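Local coordinates for putative peptide ABC-transport system periplasmic peptide-binding protein (Campylobacter jejuni, PDB 4OET), which probably serves as the periplasmic substrate-binding component of an ABC importer, perhaps for peptides, and binds metal ions, at residues A[59-64]-A[123-128]; A[35-40]-A[135-140]; A[285-290]-A[443-448]. All blocks are in the same frame, centred on the assembly; numbering follows the deposited sequence.

The three contacts run from a water-bearing sheet end to buried apolar packing. Interaction 1 is only partly buried and relies on two waters joining Tyr63 OH to backbone groups, with a small apolar patch beside them. Interaction 2 is buried, and there Gly36 lets the backbones meet directly. Interaction 3, also buried, is made across the contact entirely by side chains, a loop resting on a helix. Interactions 1 and 2 are related: 123-128 leads into helix 129-132, and the loop segment 135-140 comes after it, while nearest atoms remain about 7 Å apart. Interaction 3 comes later in the chain, its centre about 30 Å from that of interaction 2.

Interaction 1: residues A[59-64]-A[123-128]; sequences DGLVYD and FKPYPA
Leu61 runs alongside the Pro125 ring, and the two form the apolar part of this contact: Leu61 CD1 is 3.6 Å from Pro125 CD and also rests against the ring nitrogen. The rigid, puckered proline offers an apolar flank for the leucine methyl, and each partly shields the other.

Tyr63 forms the polar part, and its side chain can be followed outward. CB points toward 123-128, and CG stands beside the backbone N, anti to the carbonyl carbon (chi1 -76°), which sends the ring across toward 123-128. The ring makes an edge-to-face pair with Phe129 and touches Leu122 and Leu130, which suits its carbon atoms. The hydroxyl at its tip reaches the waters. Tyr63 OH bonds to water 1 at 2.6 Å, with the water in the plane of the ring at its edge, and to water 2 at 2.9 Å. Water 1 also donates to Gly60 O and accepts from Tyr126 N at 2.9 Å; water 2 donates to Pro127 O at 2.7 Å. A buried phenol thus ties together backbone groups that do not bond directly.

Gly60 occupies a backbone region of positive phi (76°), easily reached by glycine, and Leu61 N donates to Asp59 OD1 in an Asx turn, although the carboxylate is less surely placed. Such a turn leads into strand 62-67. That strand pairs with 117-122, and the contact marks where the antiparallel sheet ends: beyond the last strand pairing the chains diverge, and water takes over the bridging.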
loop_
_atom_site.group_PDB
_atom_site.type_symbol
_atom_site.label_atom_id
_atom_site.label_comp_id
_atom_site.label_asym_id
_atom_site.label_seq_id
_atom_site.Cartn_x
_atom_site.Cartn_y
_atom_site.Cartn_z
ATOM N N ASP A 59 11.073 13.217 -24.140
ATOM C CA ASP A 59 9.642 12.978 -24.282
ATOM C C ASP A 59 9.129 11.991 -23.235
ATOM O O ASP A 59 7.917 11.829 -23.060
ATOM C CB ASP A 59 9.327 12.486 -25.697
ATOM C CG ASP A 59 10.150 11.274 -26.100
ATOM O OD1 ASP A 59 10.811 10.669 -25.230
ATOM O OD2 ASP A 59 10.145 10.938 -27.305
ATOM N N GLY A 60 10.058 11.332 -22.544
ATOM C CA GLY A 60 9.706 10.418 -21.472
ATOM C C GLY A 60 9.182 9.080 -21.961
ATOM O O GLY A 60 8.611 8.307 -21.188
ATOM N N LEU A 61 9.378 8.807 -23.248
ATOM C CA LEU A 61 8.871 7.586 -23.866
ATOM C C LEU A 61 9.914 6.480 -23.934
ATOM O O LEU A 61 9.564 5.301 -24.021
ATOM C CB LEU A 61 8.348 7.862 -25.283
ATOM C CG LEU A 61 7.020 8.591 -25.533
ATOM C CD1 LEU A 61 6.386 9.129 -24.257
ATOM C CD2 LEU A 61 7.164 9.684 -26.581
ATOM N N VAL A 62 11.191 6.851 -23.890
ATOM C CA VAL A 62 12.256 5.871 -24.076
ATOM C C VAL A 62 13.176 5.779 -22.870
ATOM O O VAL A 62 13.801 6.756 -22.455
ATOM C CB VAL A 62 13.098 6.187 -25.335
ATOM C CG1 VAL A 62 14.335 5.280 -25.405
ATOM C CG2 VAL A 62 12.251 6.041 -26.586
ATOM N N TYR A 63 13.247 4.584 -22.304
ATOM C CA TYR A 63 14.083 4.354 -21.147
ATOM C C TYR A 63 15.248 3.470 -21.539
ATOM O O TYR A 63 15.062 2.316 -21.944
ATOM C CB TYR A 63 13.277 3.712 -20.018
ATOM C CG TYR A 63 12.368 4.673 -19.283
ATOM C CD1 TYR A 63 11.282 5.262 -19.919
ATOM C CD2 TYR A 63 12.604 4.996 -17.954
ATOM C CE1 TYR A 63 10.450 6.140 -19.247
ATOM C CE2 TYR A 63 11.776 5.881 -17.272
ATOM C CZ TYR A 63 10.703 6.447 -17.926
ATOM O OH TYR A 63 9.878 7.321 -17.257
ATOM N N ASP A 64 16.454 4.018 -21.431
ATOM C CA ASP A 64 17.656 3.234 -21.664
ATOM C C ASP A 64 18.169 2.809 -20.300
ATOM O O ASP A 64 18.572 3.642 -19.487
ATOM C CB ASP A 64 18.691 4.044 -22.454
ATOM C CG ASP A 64 18.305 4.205 -23.930
ATOM O OD1 ASP A 64 18.483 3.239 -24.708
ATOM O OD2 ASP A 64 17.800 5.287 -24.315
ATOM N N PHE A 123 4.262 3.790 -24.927
ATOM C CA PHE A 123 3.223 4.412 -25.742
ATOM C C PHE A 123 3.038 5.854 -25.307
ATOM O O PHE A 123 2.911 6.759 -26.139
ATOM C CB PHE A 123 1.891 3.673 -25.596
ATOM C CG PHE A 123 1.877 2.292 -26.191
ATOM C CD1 PHE A 123 1.735 2.107 -27.562
ATOM C CD2 PHE A 123 2.001 1.176 -25.375
ATOM C CE1 PHE A 123 1.715 0.831 -28.106
ATOM C CE2 PHE A 123 1.986 -0.101 -25.910
ATOM C CZ PHE A 123 1.843 -0.275 -27.280
ATOM N N LYS A 124 3.025 6.054 -23.989
ATOM C CA LYS A 124 2.792 7.366 -23.400
ATOM C C LYS A 124 3.634 7.545 -22.137
ATOM O O LYS A 124 4.058 6.558 -21.528
ATOM C CB LYS A 124 1.296 7.541 -23.106
ATOM C CG LYS A 124 0.736 6.520 -22.133
ATOM C CD LYS A 124 -0.777 6.404 -22.276
ATOM C CE LYS A 124 -1.418 5.796 -21.032
ATOM N NZ LYS A 124 -1.270 4.306 -20.998
ATOM N N PRO A 125 3.887 8.806 -21.742
ATOM C CA PRO A 125 4.765 9.040 -20.587
ATOM C C PRO A 125 4.236 8.398 -19.305
ATOM O O PRO A 125 3.027 8.370 -19.061
ATOM C CB PRO A 125 4.790 10.569 -20.466
ATOM C CG PRO A 125 4.435 11.073 -21.851
ATOM C CD PRO A 125 3.463 10.065 -22.389
ATOM N N TYR A 126 5.156 7.881 -18.499
ATOM C CA TYR A 126 4.803 7.127 -17.306
ATOM C C TYR A 126 5.794 7.441 -16.202
ATOM O O TYR A 126 6.720 6.677 -15.971
ATOM C CB TYR A 126 4.792 5.632 -17.637
ATOM C CG TYR A 126 4.375 4.699 -16.523
ATOM C CD1 TYR A 126 3.409 5.061 -15.598
ATOM C CD2 TYR A 126 4.940 3.435 -16.418
ATOM C CE1 TYR A 126 3.026 4.192 -14.587
ATOM C CE2 TYR A 126 4.571 2.564 -15.413
ATOM C CZ TYR A 126 3.613 2.943 -14.500
ATOM O OH TYR A 126 3.238 2.074 -13.499
ATOM N N PRO A 127 5.610 8.586 -15.522
ATOM C CA PRO A 127 6.581 9.061 -14.521
ATOM C C PRO A 127 6.820 8.078 -13.384
ATOM O O PRO A 127 7.912 8.056 -12.805
ATOM C CB PRO A 127 5.946 10.356 -13.979
ATOM C CG PRO A 127 4.530 10.388 -14.518
ATOM C CD PRO A 127 4.534 9.561 -15.770
ATOM N N ALA A 128 5.824 7.250 -13.093
ATOM C CA ALA A 128 5.948 6.279 -12.013
ATOM C C ALA A 128 6.702 5.031 -12.460
ATOM O O ALA A 128 6.857 4.084 -11.687
ATOM C CB ALA A 128 4.569 5.906 -11.488
HETATM O O HOH W 1 7.968 8.383 -18.724
HETATM O O HOH W 2 9.784 6.855 -14.383
#

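Interaction 2: residues A[35-40]-A[135-140]; sequences SGLTRF and IGMLPK
Gly36 and Gly136 mark a close backbone crossing between the loop entering strand 38-40 and the loop joining helices 129-132 and 140-143, near Asn31, which binds magnesium. Their CA atoms are 4.2 Å apart. Gly36 CA comes within 3.1 Å of Ile135 O, an approach that leaves no room for a side chain, so glycine fits well here.

Ser35 O accepts the direct bond from Met137 N, 2.8 Å long and with 158° at the hydrogen. The same oxygen receives a CA-H...O contact from Gly136. Beside this bond, water 3 accepts from Ser35 N and donates to Met137 O. Ser35 OG turns away to Thr160 and Tyr183.

Leu37 and Met137 add the apolar cover, the thioether running crosswise to the leucine. Bends at chi2 (-64°) and chi3 (100°) fold the flexible methionine around Leu37 CD1, which lies 3.4 Å from Met137 SD.

Two loops thus cross at Gly36 and Gly136, joined by one direct backbone bond and one water relay; in this member of the solute-binding protein 5 family, the crossing lies beside the Asn31 metal site.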
loop_
_atom_site.group_PDB
_atom_site.type_symbol
_atom_site.label_atom_id
_atom_site.label_comp_id
_atom_site.label_asym_id
_atom_site.label_seq_id
_atom_site.Cartn_x
_atom_site.Cartn_y
_atom_site.Cartn_z
ATOM N N SER A 35 14.926 -9.067 -6.297
ATOM C CA SER A 35 15.217 -7.639 -6.376
ATOM C C SER A 35 14.796 -7.128 -7.755
ATOM O O SER A 35 14.645 -7.915 -8.695
ATOM C CB SER A 35 16.699 -7.355 -6.140
ATOM O OG SER A 35 17.510 -8.160 -6.979
ATOM N N GLY A 36 14.593 -5.819 -7.862
ATOM C CA GLY A 36 14.185 -5.184 -9.103
ATOM C C GLY A 36 15.271 -4.300 -9.689
ATOM O O GLY A 36 16.371 -4.210 -9.135
ATOM N N LEU A 37 14.968 -3.644 -10.807
ATOM C CA LEU A 37 15.908 -2.705 -11.404
ATOM C C LEU A 37 16.141 -1.516 -10.495
ATOM O O LEU A 37 17.237 -0.951 -10.479
ATOM C CB LEU A 37 15.418 -2.229 -12.773
ATOM C CG LEU A 37 15.523 -3.131 -14.016
ATOM C CD1 LEU A 37 15.324 -4.590 -13.745
ATOM C CD2 LEU A 37 14.613 -2.637 -15.134
ATOM N N THR A 38 15.113 -1.146 -9.732
ATOM C CA THR A 38 15.225 -0.062 -8.766
ATOM C C THR A 38 14.843 -0.501 -7.355
ATOM O O THR A 38 14.239 -1.559 -7.161
ATOM C CB THR A 38 14.336 1.128 -9.142
ATOM O OG1 THR A 38 12.961 0.716 -9.134
ATOM C CG2 THR A 38 14.719 1.661 -10.515
ATOM N N ARG A 39 15.183 0.345 -6.387
ATOM C CA ARG A 39 14.872 0.123 -4.981
ATOM C C ARG A 39 14.674 1.464 -4.297
ATOM O O ARG A 39 14.788 2.519 -4.927
ATOM C CB ARG A 39 15.993 -0.657 -4.300
ATOM C CG ARG A 39 17.314 0.074 -4.384
ATOM C CD ARG A 39 18.436 -0.705 -3.752
ATOM N NE ARG A 39 19.706 -0.016 -3.951
ATOM C CZ ARG A 39 20.254 0.831 -3.082
ATOM N NH1 ARG A 39 21.420 1.406 -3.368
ATOM N NH2 ARG A 39 19.640 1.101 -1.937
ATOM N N PHE A 40 14.383 1.433 -3.004
ATOM C CA PHE A 40 14.204 2.675 -2.262
ATOM C C PHE A 40 15.008 2.629 -0.982
ATOM O O PHE A 40 15.092 1.573 -0.342
ATOM C CB PHE A 40 12.720 2.901 -1.976
ATOM C CG PHE A 40 11.865 2.836 -3.211
ATOM C CD1 PHE A 40 11.693 3.963 -4.006
ATOM C CD2 PHE A 40 11.285 1.634 -3.609
ATOM C CE1 PHE A 40 10.920 3.903 -5.163
ATOM C CE2 PHE A 40 10.519 1.559 -4.764
ATOM C CZ PHE A 40 10.334 2.695 -5.545
ATOM N N ILE A 135 9.889 -3.765 -9.033
ATOM C CA ILE A 135 9.365 -5.123 -8.983
ATOM C C ILE A 135 10.480 -6.134 -9.274
ATOM O O ILE A 135 11.364 -5.893 -10.100
ATOM C CB ILE A 135 8.204 -5.306 -9.986
ATOM C CG1 ILE A 135 7.490 -6.639 -9.763
ATOM C CG2 ILE A 135 8.704 -5.220 -11.426
ATOM C CD1 ILE A 135 6.707 -6.698 -8.462
ATOM N N GLY A 136 10.443 -7.257 -8.566
ATOM C CA GLY A 136 11.457 -8.287 -8.695
ATOM C C GLY A 136 11.582 -8.847 -10.094
ATOM O O GLY A 136 10.588 -9.025 -10.802
ATOM N N MET A 137 12.813 -9.114 -10.509
ATOM C CA MET A 137 13.030 -9.715 -11.812
ATOM C C MET A 137 12.904 -11.235 -11.749
ATOM O O MET A 137 13.210 -11.852 -10.728
ATOM C CB MET A 137 14.397 -9.313 -12.358
ATOM C CG MET A 137 14.501 -7.842 -12.733
ATOM S SD MET A 137 13.389 -7.382 -14.078
ATOM C CE MET A 137 12.037 -6.638 -13.158
ATOM N N LEU A 138 12.436 -11.836 -12.838
ATOM C CA LEU A 138 12.273 -13.286 -12.895
ATOM C C LEU A 138 13.379 -13.918 -13.744
ATOM O O LEU A 138 13.860 -13.311 -14.707
ATOM C CB LEU A 138 10.897 -13.644 -13.453
ATOM C CG LEU A 138 9.723 -13.277 -12.536
ATOM C CD1 LEU A 138 8.384 -13.414 -13.260
ATOM C CD2 LEU A 138 9.739 -14.125 -11.268
ATOM N N PRO A 139 13.815 -15.130 -13.363
ATOM C CA PRO A 139 14.854 -15.828 -14.127
ATOM C C PRO A 139 14.294 -16.508 -15.380
ATOM O O PRO A 139 13.478 -17.430 -15.277
ATOM C CB PRO A 139 15.376 -16.866 -13.136
ATOM C CG PRO A 139 14.209 -17.135 -12.229
ATOM C CD PRO A 139 13.469 -15.838 -12.115
ATOM N N LYS A 140 14.745 -16.062 -16.548
ATOM C CA LYS A 140 14.272 -16.610 -17.811
ATOM C C LYS A 140 14.639 -18.078 -17.967
ATOM O O LYS A 140 13.829 -18.885 -18.430
ATOM C CB LYS A 140 14.852 -15.810 -18.977
ATOM C CG LYS A 140 14.296 -16.180 -20.337
ATOM C CD LYS A 140 15.034 -15.423 -21.431
ATOM C CE LYS A 140 15.013 -16.181 -22.745
ATOM N NZ LYS A 140 15.690 -15.400 -23.818
HETATM O O HOH W 3 15.045 -11.041 -8.614
#

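Interaction 3: residues A[285-290]-A[443-448]; sequences HPLERS and DFIDAL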
loop_
_atom_site.group_PDB
_atom_site.type_symbol
_atom_site.label_atom_id
_atom_site.label_comp_id
_atom_site.label_asym_id
_atom_site.label_seq_id
_atom_site.Cartn_x
_atom_site.Cartn_y
_atom_site.Cartn_z
ATOM N N HIS A 285 -6.193 13.940 2.983
ATOM C CA HIS A 285 -6.088 13.620 1.564
ATOM C C HIS A 285 -5.086 12.471 1.349
ATOM O O HIS A 285 -4.350 12.118 2.269
ATOM C CB HIS A 285 -5.729 14.889 0.764
ATOM C CG HIS A 285 -4.317 15.353 0.926
ATOM N ND1 HIS A 285 -3.240 14.662 0.407
ATOM C CD2 HIS A 285 -3.809 16.467 1.505
ATOM C CE1 HIS A 285 -2.128 15.320 0.682
ATOM N NE2 HIS A 285 -2.446 16.420 1.345
ATOM N N PRO A 286 -5.073 11.864 0.148
ATOM C CA PRO A 286 -4.333 10.595 0.052
ATOM C C PRO A 286 -2.830 10.699 -0.244
ATOM O O PRO A 286 -2.206 9.658 -0.478
ATOM C CB PRO A 286 -5.032 9.870 -1.103
ATOM C CG PRO A 286 -5.609 10.974 -1.966
ATOM C CD PRO A 286 -5.777 12.199 -1.107
ATOM N N LEU A 287 -2.250 11.894 -0.225
ATOM C CA LEU A 287 -0.819 12.019 -0.519
ATOM C C LEU A 287 -0.016 12.674 0.595
ATOM O O LEU A 287 0.937 13.400 0.319
ATOM C CB LEU A 287 -0.592 12.820 -1.806
ATOM C CG LEU A 287 -1.067 12.304 -3.163
ATOM C CD1 LEU A 287 -0.774 10.814 -3.298
ATOM C CD2 LEU A 287 -2.522 12.585 -3.348
ATOM N N GLU A 288 -0.383 12.425 1.846
ATOM C CA GLU A 288 0.253 13.137 2.962
ATOM C C GLU A 288 1.601 12.532 3.376
ATOM O O GLU A 288 2.210 12.965 4.356
ATOM C CB GLU A 288 -0.703 13.200 4.150
ATOM C CG GLU A 288 -1.899 14.101 3.847
ATOM C CD GLU A 288 -2.758 14.391 5.051
ATOM O OE1 GLU A 288 -3.868 13.821 5.122
ATOM O OE2 GLU A 288 -2.334 15.189 5.914
ATOM N N ARG A 289 2.044 11.512 2.649
ATOM C CA ARG A 289 3.411 11.007 2.796
ATOM C C ARG A 289 4.212 11.223 1.508
ATOM O O ARG A 289 5.331 10.726 1.377
ATOM C CB ARG A 289 3.411 9.521 3.163
ATOM C CG ARG A 289 2.714 9.212 4.474
ATOM C CD ARG A 289 3.504 9.751 5.642
ATOM N NE ARG A 289 2.827 9.497 6.911
ATOM C CZ ARG A 289 2.209 10.428 7.629
ATOM N NH1 ARG A 289 2.185 11.685 7.205
ATOM N NH2 ARG A 289 1.626 10.099 8.775
ATOM N N SER A 290 3.618 11.917 0.541
ATOM C CA SER A 290 4.274 12.127 -0.747
ATOM C C SER A 290 4.838 13.530 -0.909
ATOM O O SER A 290 4.356 14.482 -0.292
ATOM C CB SER A 290 3.304 11.836 -1.891
ATOM O OG SER A 290 3.907 12.108 -3.144
ATOM N N ASP A 443 -3.854 20.724 -7.476
ATOM C CA ASP A 443 -5.186 20.867 -8.055
ATOM C C ASP A 443 -6.049 19.662 -7.699
ATOM O O ASP A 443 -7.226 19.805 -7.370
ATOM C CB ASP A 443 -5.113 21.016 -9.569
ATOM C CG ASP A 443 -4.531 22.345 -9.997
ATOM O OD1 ASP A 443 -4.528 23.288 -9.173
ATOM O OD2 ASP A 443 -4.086 22.438 -11.166
ATOM N N PHE A 444 -5.429 18.484 -7.701
ATOM C CA PHE A 444 -6.108 17.244 -7.332
ATOM C C PHE A 444 -6.582 17.304 -5.886
ATOM O O PHE A 444 -7.755 17.057 -5.589
ATOM C CB PHE A 444 -5.161 16.055 -7.543
ATOM C CG PHE A 444 -5.612 14.767 -6.886
ATOM C CD1 PHE A 444 -6.804 14.159 -7.250
ATOM C CD2 PHE A 444 -4.807 14.137 -5.948
ATOM C CE1 PHE A 444 -7.202 12.958 -6.667
ATOM C CE2 PHE A 444 -5.200 12.942 -5.365
ATOM C CZ PHE A 444 -6.395 12.351 -5.718
ATOM N N ILE A 445 -5.663 17.664 -4.998
ATOM C CA ILE A 445 -5.976 17.771 -3.585
ATOM C C ILE A 445 -7.060 18.826 -3.342
ATOM O O ILE A 445 -8.000 18.595 -2.577
ATOM C CB ILE A 445 -4.701 18.089 -2.769
ATOM C CG1 ILE A 445 -3.768 16.870 -2.769
ATOM C CG2 ILE A 445 -5.043 18.467 -1.348
ATOM C CD1 ILE A 445 -2.306 17.204 -2.496
ATOM N N ASP A 446 -6.943 19.968 -4.010
ATOM C CA ASP A 446 -7.936 21.025 -3.861
ATOM C C ASP A 446 -9.294 20.544 -4.354
ATOM O O ASP A 446 -10.322 20.810 -3.721
ATOM C CB ASP A 446 -7.515 22.287 -4.623
ATOM C CG ASP A 446 -6.367 23.025 -3.943
ATOM O OD1 ASP A 446 -6.166 22.819 -2.726
ATOM O OD2 ASP A 446 -5.669 23.809 -4.628
ATOM N N ALA A 447 -9.291 19.817 -5.469
ATOM C CA ALA A 447 -10.531 19.302 -6.050
ATOM C C ALA A 447 -11.195 18.288 -5.129
ATOM O O ALA A 447 -12.426 18.237 -5.048
ATOM C CB ALA A 447 -10.267 18.682 -7.413
ATOM N N LEU A 448 -10.382 17.488 -4.439
ATOM C CA LEU A 448 -10.918 16.511 -3.494
ATOM C C LEU A 448 -11.608 17.207 -2.337
ATOM O O LEU A 448 -12.676 16.778 -1.903
ATOM C CB LEU A 448 -9.828 15.590 -2.953
ATOM C CG LEU A 448 -9.240 14.542 -3.899
ATOM C CD1 LEU A 448 -8.145 13.775 -3.179
ATOM C CD2 LEU A 448 -10.305 13.594 -4.412
#
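His285 and Ile445 make the CH-pi contact of this interface. Ile445 CD1 sits over a face of the imidazole, 3.9 Å from the ring centroid and 19° off its normal, while CG2 reaches His285 CD2. Glu288 CG covers the opposite face, sandwiching the ring between aliphatic carbons.

Purely apolar contacts lie alongside. Leu287 CD2 meets the edge of the Phe444 ring near its plane, 3.4 Å from CE2. With CG of Phe444 anti to the backbone N (chi1 166°), the ring is carried toward the loop, where CE2 also touches Pro286 CG. Pro286 and Leu448 reach toward each other end-on, with 3.5 Å between Pro286 CD and Leu448 CD1; this methyl also covers a face of Phe444. Proline and leucine, both apolar, suit packing against the aromatic rings.

No hydrogen bond crosses the contact; several within the loop set its shape, and Tyr459 of strand 454-467 bonds His285 O and Glu288 N. Leu287 N donates to His285 ND1 (3.0 Å), and His285 N to Glu288 OE1 (3.2 Å). His285 NE2 is bound by Asn293, which with the ND1 bond fixes the ring's rotation. A type I turn follows from Leu287 to Ser290.

On the helix side, Phe444 and Ala447 of helix 434-450 pack on helix 419-428; on the loop side, Pro286 touches Tyr241 (strand 231-246) and Phe456 (strand 454-467), leaving the loop wedged between helix and sheet.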